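Local coordinates for EKC/KEOPS complex subunit GON7 (Saccharomyces cerevisiae, PDB 4WXA), which serves as a component of the EKC/KEOPS complex, which is required for threonylcarbamoylation of adenosine 37 in tRNAs, and likely supports the catalytic subunit KAE1, at residues 6-11 with 86-91; 14-19 with 82-87. One frame throughout, in Å; residues are numbered along the deposited sequence.

Contact 1: residues 6-11 with 86-91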
ATOM      1  N   ALA D   6       0.704  -2.824  -9.431  1.00 42.94           N
ATOM      2  CA  ALA D   6       1.203  -1.786  -8.593  1.00 41.93           C
ATOM      3  C   ALA D   6       2.573  -1.310  -9.020  1.00 42.26           C
ATOM      4  O   ALA D   6       3.356  -2.081  -9.560  1.00 44.50           O
ATOM      5  CB  ALA D   6       1.257  -2.289  -7.196  1.00 44.80           C
ATOM      6  N   GLN D   7       2.842  -0.026  -8.790  1.00 40.44           N
ATOM      7  CA  GLN D   7       4.145   0.540  -9.071  1.00 41.24           C
ATOM      8  C   GLN D   7       4.621   1.327  -7.786  1.00 40.84           C
ATOM      9  O   GLN D   7       3.852   2.082  -7.175  1.00 37.52           O
ATOM     10  CB  GLN D   7       4.014   1.431 -10.295  1.00 39.42           C
ATOM     11  CG  GLN D   7       5.222   2.255 -10.704  1.00 45.86           C
ATOM     12  CD  GLN D   7       6.350   1.426 -11.264  1.00 52.04           C
ATOM     13  OE1 GLN D   7       6.136   0.447 -12.005  1.00 52.82           O
ATOM     14  NE2 GLN D   7       7.562   1.810 -10.924  1.00 56.71           N
ATOM     15  N   TYR D   8       5.870   1.119  -7.408  1.00 39.54           N
ATOM     16  CA  TYR D   8       6.479   1.755  -6.222  1.00 39.47           C
ATOM     17  C   TYR D   8       7.642   2.598  -6.629  1.00 38.66           C
ATOM     18  O   TYR D   8       8.396   2.249  -7.505  1.00 40.79           O
ATOM     19  CB  TYR D   8       6.978   0.690  -5.234  1.00 41.60           C
ATOM     20  CG  TYR D   8       7.940   1.166  -4.142  1.00 40.13           C
ATOM     21  CD1 TYR D   8       9.309   1.183  -4.358  1.00 42.40           C
ATOM     22  CD2 TYR D   8       7.475   1.579  -2.910  1.00 38.59           C
ATOM     23  CE1 TYR D   8      10.190   1.617  -3.380  1.00 41.73           C
ATOM     24  CE2 TYR D   8       8.330   2.018  -1.932  1.00 39.65           C
ATOM     25  CZ  TYR D   8       9.694   2.022  -2.176  1.00 41.15           C
ATOM     26  OH  TYR D   8      10.556   2.450  -1.234  1.00 40.27           O
ATOM     27  N   SER D   9       7.812   3.701  -5.949  1.00 39.95           N
ATOM     28  CA  SER D   9       8.877   4.624  -6.272  1.00 41.03           C
ATOM     29  C   SER D   9       9.484   5.204  -4.965  1.00 40.40           C
ATOM     30  O   SER D   9       8.761   5.552  -4.080  1.00 43.02           O
ATOM     31  CB  SER D   9       8.211   5.710  -7.093  1.00 41.31           C
ATOM     32  OG  SER D   9       9.118   6.691  -7.524  1.00 46.75           O
ATOM     33  N   ALA D  10      10.784   5.342  -4.866  1.00 41.71           N
ATOM     34  CA  ALA D  10      11.421   5.884  -3.656  1.00 44.10           C
ATOM     35  C   ALA D  10      12.582   6.791  -4.004  1.00 44.62           C
ATOM     36  O   ALA D  10      13.177   6.646  -5.055  1.00 45.56           O
ATOM     37  CB  ALA D  10      11.911   4.748  -2.786  1.00 44.88           C
ATOM     38  N   PRO D  11      12.930   7.713  -3.110  1.00 45.36           N
ATOM     39  CA  PRO D  11      13.861   8.749  -3.522  1.00 45.75           C
ATOM     40  C   PRO D  11      15.284   8.274  -3.673  1.00 46.31           C
ATOM     41  O   PRO D  11      16.093   9.065  -4.081  1.00 48.19           O
ATOM     42  CB  PRO D  11      13.767   9.807  -2.395  1.00 44.81           C
ATOM     43  CG  PRO D  11      13.147   9.109  -1.257  1.00 44.66           C
ATOM     44  CD  PRO D  11      12.380   7.949  -1.767  1.00 46.68           C
ATOM     45  N   THR D  86       9.311  -5.071   3.474  1.00 65.80           N
ATOM     46  CA  THR D  86       9.991  -5.640   4.614  1.00 72.07           C
ATOM     47  C   THR D  86      11.487  -5.781   4.298  1.00 72.71           C
ATOM     48  O   THR D  86      12.330  -5.316   5.064  1.00 72.05           O
ATOM     49  CB  THR D  86       9.339  -6.968   5.024  1.00 77.03           C
ATOM     50  OG1 THR D  86       7.990  -6.692   5.392  1.00 71.22           O
ATOM     51  CG2 THR D  86      10.066  -7.593   6.230  1.00 80.05           C
ATOM     52  N   GLY D  87      11.791  -6.363   3.141  1.00 69.21           N
ATOM     53  CA  GLY D  87      13.154  -6.415   2.629  1.00 70.55           C
ATOM     54  C   GLY D  87      13.849  -5.065   2.575  1.00 67.69           C
ATOM     55  O   GLY D  87      15.029  -4.969   2.819  1.00 64.81           O
ATOM     56  N   ARG D  88      13.127  -4.014   2.229  1.00 64.17           N
ATOM     57  CA  ARG D  88      13.741  -2.711   2.161  1.00 62.61           C
ATOM     58  C   ARG D  88      14.092  -2.272   3.550  1.00 66.23           C
ATOM     59  O   ARG D  88      15.103  -1.624   3.730  1.00 69.45           O
ATOM     60  CB  ARG D  88      12.822  -1.668   1.545  1.00 61.50           C
ATOM     61  CG  ARG D  88      12.426  -1.919   0.074  1.00 60.79           C
ATOM     62  CD  ARG D  88      13.287  -1.136  -0.884  1.00 57.50           C
ATOM     63  NE  ARG D  88      13.109   0.292  -0.716  1.00 55.05           N
ATOM     64  CZ  ARG D  88      13.923   1.212  -1.224  1.00 56.78           C
ATOM     65  NH1 ARG D  88      15.007   0.881  -1.921  1.00 57.84           N
ATOM     66  NH2 ARG D  88      13.666   2.488  -1.025  1.00 57.38           N
ATOM     67  N   MET D  89      13.245  -2.588   4.527  1.00 68.57           N
ATOM     68  CA  MET D  89      13.532  -2.221   5.920  1.00 68.81           C
ATOM     69  C   MET D  89      14.719  -3.060   6.464  1.00 72.77           C
ATOM     70  O   MET D  89      15.640  -2.521   7.042  1.00 68.00           O
ATOM     71  CB  MET D  89      12.314  -2.410   6.804  1.00 69.41           C
ATOM     72  CG  MET D  89      11.315  -1.264   6.773  1.00 70.42           C
ATOM     73  SD  MET D  89       9.758  -1.808   7.523  1.00 74.62           S
ATOM     74  CE  MET D  89       9.048  -2.735   6.180  1.00 71.51           C
ATOM     75  N   GLU D  90      14.698  -4.373   6.240  1.00 72.02           N
ATOM     76  CA  GLU D  90      15.778  -5.229   6.665  1.00 74.85           C
ATOM     77  C   GLU D  90      17.139  -4.742   6.137  1.00 76.93           C
ATOM     78  O   GLU D  90      18.098  -4.746   6.873  1.00 85.59           O
ATOM     79  CB  GLU D  90      15.490  -6.724   6.344  1.00 77.84           C
ATOM     80  CG  GLU D  90      14.443  -7.362   7.298  1.00 78.96           C
ATOM     81  CD  GLU D  90      13.844  -8.702   6.844  1.00 76.14           C
ATOM     82  N   LEU D  91      17.244  -4.279   4.903  1.00 76.46           N
ATOM     83  CA  LEU D  91      18.531  -3.729   4.428  1.00 80.29           C
ATOM     84  C   LEU D  91      18.888  -2.368   5.021  1.00 81.37           C
ATOM     85  O   LEU D  91      20.066  -2.071   5.160  1.00 84.06           O
ATOM     86  CB  LEU D  91      18.570  -3.586   2.901  1.00 77.32           C
ATOM     87  CG  LEU D  91      18.654  -4.857   2.066  1.00 79.23           C
ATOM     88  CD1 LEU D  91      18.563  -4.523   0.577  1.00 75.28           C
ATOM     89  CD2 LEU D  91      19.911  -5.663   2.399  1.00 82.26           C
TER
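Tyr8 and Arg88 reach for each other from opposite directions, one off the strand and one off the helix, and meet at their polar ends. With CG anti to the backbone N (chi1 165°), the Tyr8 ring extends toward the helix and brings its OH up to the arginine. Arg88 answers with a chain bent at chi2 and chi3, so that the guanidinium is folded round to the phenol. NH2 of Arg88 lies 3.1 Å from OH of Tyr8, a weak hydrogen bond with an N-H...O angle of only 124°. The two flat groups do not stack: their planes stand 70° apart, and CE1 of Tyr8 lies over one face of the guanidinium. Ala10, two residues on along the strand, sets its methyl CB 3.4 Å from the same NH2.

The stronger partners of both polar ends lie outside these segments. In the PCC1 chain, Asp63 accepts from Tyr8 OH through OD1 and forms a salt bridge with Arg88 NE through OD2, while Arg88 NH1 is paired with Asp12 of the hairpin turn. A phenylalanine in place of Tyr8 would probably leave Asp63 of PCC1 without its bond from the phenol and Arg88 without its weak one. The chemistry is that of an interface: a guanidinium paired with two carboxylates probably keeps its charge, and Asp63 joins strand and helix of GON7 to PCC1, beside strand 5-10, where the sheet continues antiparallel into the partner subunit.

Contact 2: residues 14-19 with 82-87; sequences VEKSFA and NEFLTG
The ring of Phe84 points from the helix into a setting made by Val14, Lys16 and Phe18. Its CG is anti to the backbone N (chi1 173°), which swings the ring out toward the sheet. Lys16 lies along one face: its chain, bent at chi2, slides past the ring in the opposite direction, and CG sits 3.9 Å from the Phe84 centroid, almost on the ring normal, as a CH-pi contact. Farther out, CE of Lys16 comes within 3.8 Å of CD1 of Phe84 and lies over a face of the Phe18 ring. Phe18 presents its edge to the face of Phe84 in an offset edge-to-face pair, the planes 86° apart and the centroids separated by 5.7 Å. CZ of Phe18 packs 3.9 Å from CB of Phe84, while CG1 of Val14 stands at the edge of the Phe84 ring, 4.4 Å from its CZ.

Strand 14-18 runs nearly antiparallel to the helix segment, at 157°, with an apolar, largely aromatic layer between the beta hairpin and the helix. Phe18 also packs on Ile81, Asp80 and Leu77, one to two turns back along helix 66-94, and Tyr8 of the neighbouring strand 5-10 makes a second edge-to-face pair with Phe84.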
ATOM      1  N   VAL D  14      14.901   4.032  -6.789  1.00 47.44           N
ATOM      2  CA  VAL D  14      14.391   2.689  -6.979  1.00 45.98           C
ATOM      3  C   VAL D  14      12.960   2.710  -7.508  1.00 45.83           C
ATOM      4  O   VAL D  14      12.133   3.441  -7.004  1.00 44.05           O
ATOM      5  CB  VAL D  14      14.466   1.919  -5.652  1.00 46.38           C
ATOM      6  CG1 VAL D  14      13.679   0.622  -5.680  1.00 45.88           C
ATOM      7  CG2 VAL D  14      15.925   1.654  -5.337  1.00 50.07           C
ATOM      8  N   GLU D  15      12.671   1.902  -8.531  1.00 46.43           N
ATOM      9  CA  GLU D  15      11.290   1.856  -9.084  1.00 45.51           C
ATOM     10  C   GLU D  15      10.953   0.416  -9.157  1.00 43.94           C
ATOM     11  O   GLU D  15      11.742  -0.355  -9.614  1.00 44.88           O
ATOM     12  CB  GLU D  15      11.232   2.426 -10.482  1.00 45.56           C
ATOM     13  CG  GLU D  15      11.552   3.905 -10.636  1.00 44.22           C
ATOM     14  CD  GLU D  15      10.366   4.766 -10.347  1.00 45.98           C
ATOM     15  N   LYS D  16       9.791   0.025  -8.706  1.00 42.23           N
ATOM     16  CA  LYS D  16       9.523  -1.387  -8.600  1.00 43.38           C
ATOM     17  C   LYS D  16       8.119  -1.649  -9.089  1.00 44.51           C
ATOM     18  O   LYS D  16       7.171  -1.063  -8.569  1.00 41.42           O
ATOM     19  CB  LYS D  16       9.662  -1.794  -7.162  1.00 43.05           C
ATOM     20  CG  LYS D  16       9.052  -3.119  -6.800  1.00 45.22           C
ATOM     21  CD  LYS D  16       9.730  -4.275  -7.501  1.00 49.01           C
ATOM     22  CE  LYS D  16       9.346  -5.571  -6.842  1.00 51.63           C
ATOM     23  NZ  LYS D  16       9.552  -6.690  -7.767  1.00 56.77           N
ATOM     24  N   SER D  17       8.001  -2.528 -10.085  1.00 48.92           N
ATOM     25  CA  SER D  17       6.688  -3.013 -10.567  1.00 49.66           C
ATOM     26  C   SER D  17       6.250  -4.314  -9.951  1.00 51.53           C
ATOM     27  O   SER D  17       7.050  -5.252  -9.802  1.00 58.80           O
ATOM     28  CB  SER D  17       6.727  -3.250 -12.067  1.00 50.86           C
ATOM     29  OG  SER D  17       7.081  -2.051 -12.682  1.00 56.91           O
ATOM     30  N   PHE D  18       4.969  -4.387  -9.644  1.00 48.08           N
ATOM     31  CA  PHE D  18       4.337  -5.610  -9.205  1.00 49.62           C
ATOM     32  C   PHE D  18       3.250  -6.083 -10.164  1.00 51.28           C
ATOM     33  O   PHE D  18       2.416  -5.306 -10.641  1.00 52.86           O
ATOM     34  CB  PHE D  18       3.662  -5.362  -7.886  1.00 49.37           C
ATOM     35  CG  PHE D  18       4.572  -4.883  -6.796  1.00 50.76           C
ATOM     36  CD1 PHE D  18       4.780  -3.549  -6.595  1.00 50.18           C
ATOM     37  CD2 PHE D  18       5.162  -5.774  -5.933  1.00 51.20           C
ATOM     38  CE1 PHE D  18       5.610  -3.099  -5.574  1.00 50.47           C
ATOM     39  CE2 PHE D  18       5.957  -5.338  -4.903  1.00 54.16           C
ATOM     40  CZ  PHE D  18       6.191  -3.994  -4.716  1.00 52.04           C
ATOM     41  N   ALA D  19       3.248  -7.367 -10.426  1.00 58.46           N
ATOM     42  CA  ALA D  19       2.189  -8.026 -11.171  1.00 62.66           C
ATOM     43  C   ALA D  19       2.145  -9.409 -10.597  1.00 68.23           C
ATOM     44  O   ALA D  19       3.181 -10.031 -10.408  1.00 80.58           O
ATOM     45  CB  ALA D  19       2.518  -8.077 -12.648  1.00 62.22           C
ATOM     46  N   ASN D  82       4.264  -6.484   0.697  1.00 56.10           N
ATOM     47  CA  ASN D  82       4.700  -6.638   2.069  1.00 57.26           C
ATOM     48  C   ASN D  82       6.096  -7.265   2.081  1.00 59.43           C
ATOM     49  O   ASN D  82       7.007  -6.782   2.753  1.00 58.80           O
ATOM     50  CB  ASN D  82       3.683  -7.460   2.885  1.00 59.95           C
ATOM     51  CG  ASN D  82       2.583  -6.589   3.556  1.00 64.71           C
ATOM     52  OD1 ASN D  82       2.776  -5.415   3.890  1.00 69.79           O
ATOM     53  ND2 ASN D  82       1.417  -7.180   3.748  1.00 68.98           N
ATOM     54  N   GLU D  83       6.276  -8.305   1.297  1.00 60.30           N
ATOM     55  CA  GLU D  83       7.596  -8.888   1.161  1.00 64.97           C
ATOM     56  C   GLU D  83       8.637  -7.830   0.712  1.00 61.46           C
ATOM     57  O   GLU D  83       9.683  -7.693   1.298  1.00 62.57           O
ATOM     58  CB  GLU D  83       7.541 -10.088   0.204  1.00 68.53           C
ATOM     59  CG  GLU D  83       8.858 -10.844   0.014  1.00 71.76           C
ATOM     60  N   PHE D  84       8.314  -7.052  -0.302  1.00 58.13           N
ATOM     61  CA  PHE D  84       9.269  -6.100  -0.856  1.00 53.55           C
ATOM     62  C   PHE D  84       9.650  -5.014   0.158  1.00 54.69           C
ATOM     63  O   PHE D  84      10.802  -4.587   0.223  1.00 53.35           O
ATOM     64  CB  PHE D  84       8.691  -5.461  -2.145  1.00 49.22           C
ATOM     65  CG  PHE D  84       9.529  -4.349  -2.691  1.00 45.60           C
ATOM     66  CD1 PHE D  84      10.642  -4.612  -3.436  1.00 45.21           C
ATOM     67  CD2 PHE D  84       9.199  -3.029  -2.410  1.00 43.35           C
ATOM     68  CE1 PHE D  84      11.418  -3.579  -3.904  1.00 44.12           C
ATOM     69  CE2 PHE D  84       9.984  -1.992  -2.865  1.00 41.99           C
ATOM     70  CZ  PHE D  84      11.108  -2.264  -3.598  1.00 42.54           C
ATOM     71  N   LEU D  85       8.665  -4.536   0.914  1.00 55.91           N
ATOM     72  CA  LEU D  85       8.889  -3.402   1.787  1.00 54.73           C
ATOM     73  C   LEU D  85       9.657  -3.881   3.005  1.00 61.33           C
ATOM     74  O   LEU D  85      10.560  -3.194   3.501  1.00 63.71           O
ATOM     75  CB  LEU D  85       7.575  -2.734   2.177  1.00 51.05           C
ATOM     76  CG  LEU D  85       6.858  -1.963   1.052  1.00 48.09           C
ATOM     77  CD1 LEU D  85       5.454  -1.521   1.456  1.00 44.98           C
ATOM     78  CD2 LEU D  85       7.674  -0.746   0.659  1.00 46.68           C
ATOM     79  N   THR D  86       9.311  -5.071   3.474  1.00 65.80           N
ATOM     80  CA  THR D  86       9.991  -5.640   4.614  1.00 72.07           C
ATOM     81  C   THR D  86      11.487  -5.781   4.298  1.00 72.71           C
ATOM     82  O   THR D  86      12.330  -5.316   5.064  1.00 72.05           O
ATOM     83  CB  THR D  86       9.339  -6.968   5.024  1.00 77.03           C
ATOM     84  OG1 THR D  86       7.990  -6.692   5.392  1.00 71.22           O
ATOM     85  CG2 THR D  86      10.066  -7.593   6.230  1.00 80.05           C
ATOM     86  N   GLY D  87      11.791  -6.363   3.141  1.00 69.21           N
ATOM     87  CA  GLY D  87      13.154  -6.415   2.629  1.00 70.55           C
ATOM     88  C   GLY D  87      13.849  -5.065   2.575  1.00 67.69           C
ATOM     89  O   GLY D  87      15.029  -4.969   2.819  1.00 64.81           O
TER

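From the N terminus, strand 5-10 turns through Asp12 into strand 14-18, and the unmodelled residues 21-63 come before helix 66-94, which receives both contacts. Contact 1 closes the longer loop, from 6-11 to 86-91; contact 2, from 14-19 to 82-87, starts later and reaches a little earlier on the helix, so its loop nests within the first apart from the shared Thr86 and Gly87. Together they lay both strands of the hairpin on successive turns of one helix. Their centres are about 5 Å apart, and the contacts join directly across the sheet, where Tyr8 N bonds to Lys16 O and Gln7 OE1 lies 2.8 Å from Ser17 OG, a probable hydrogen bond.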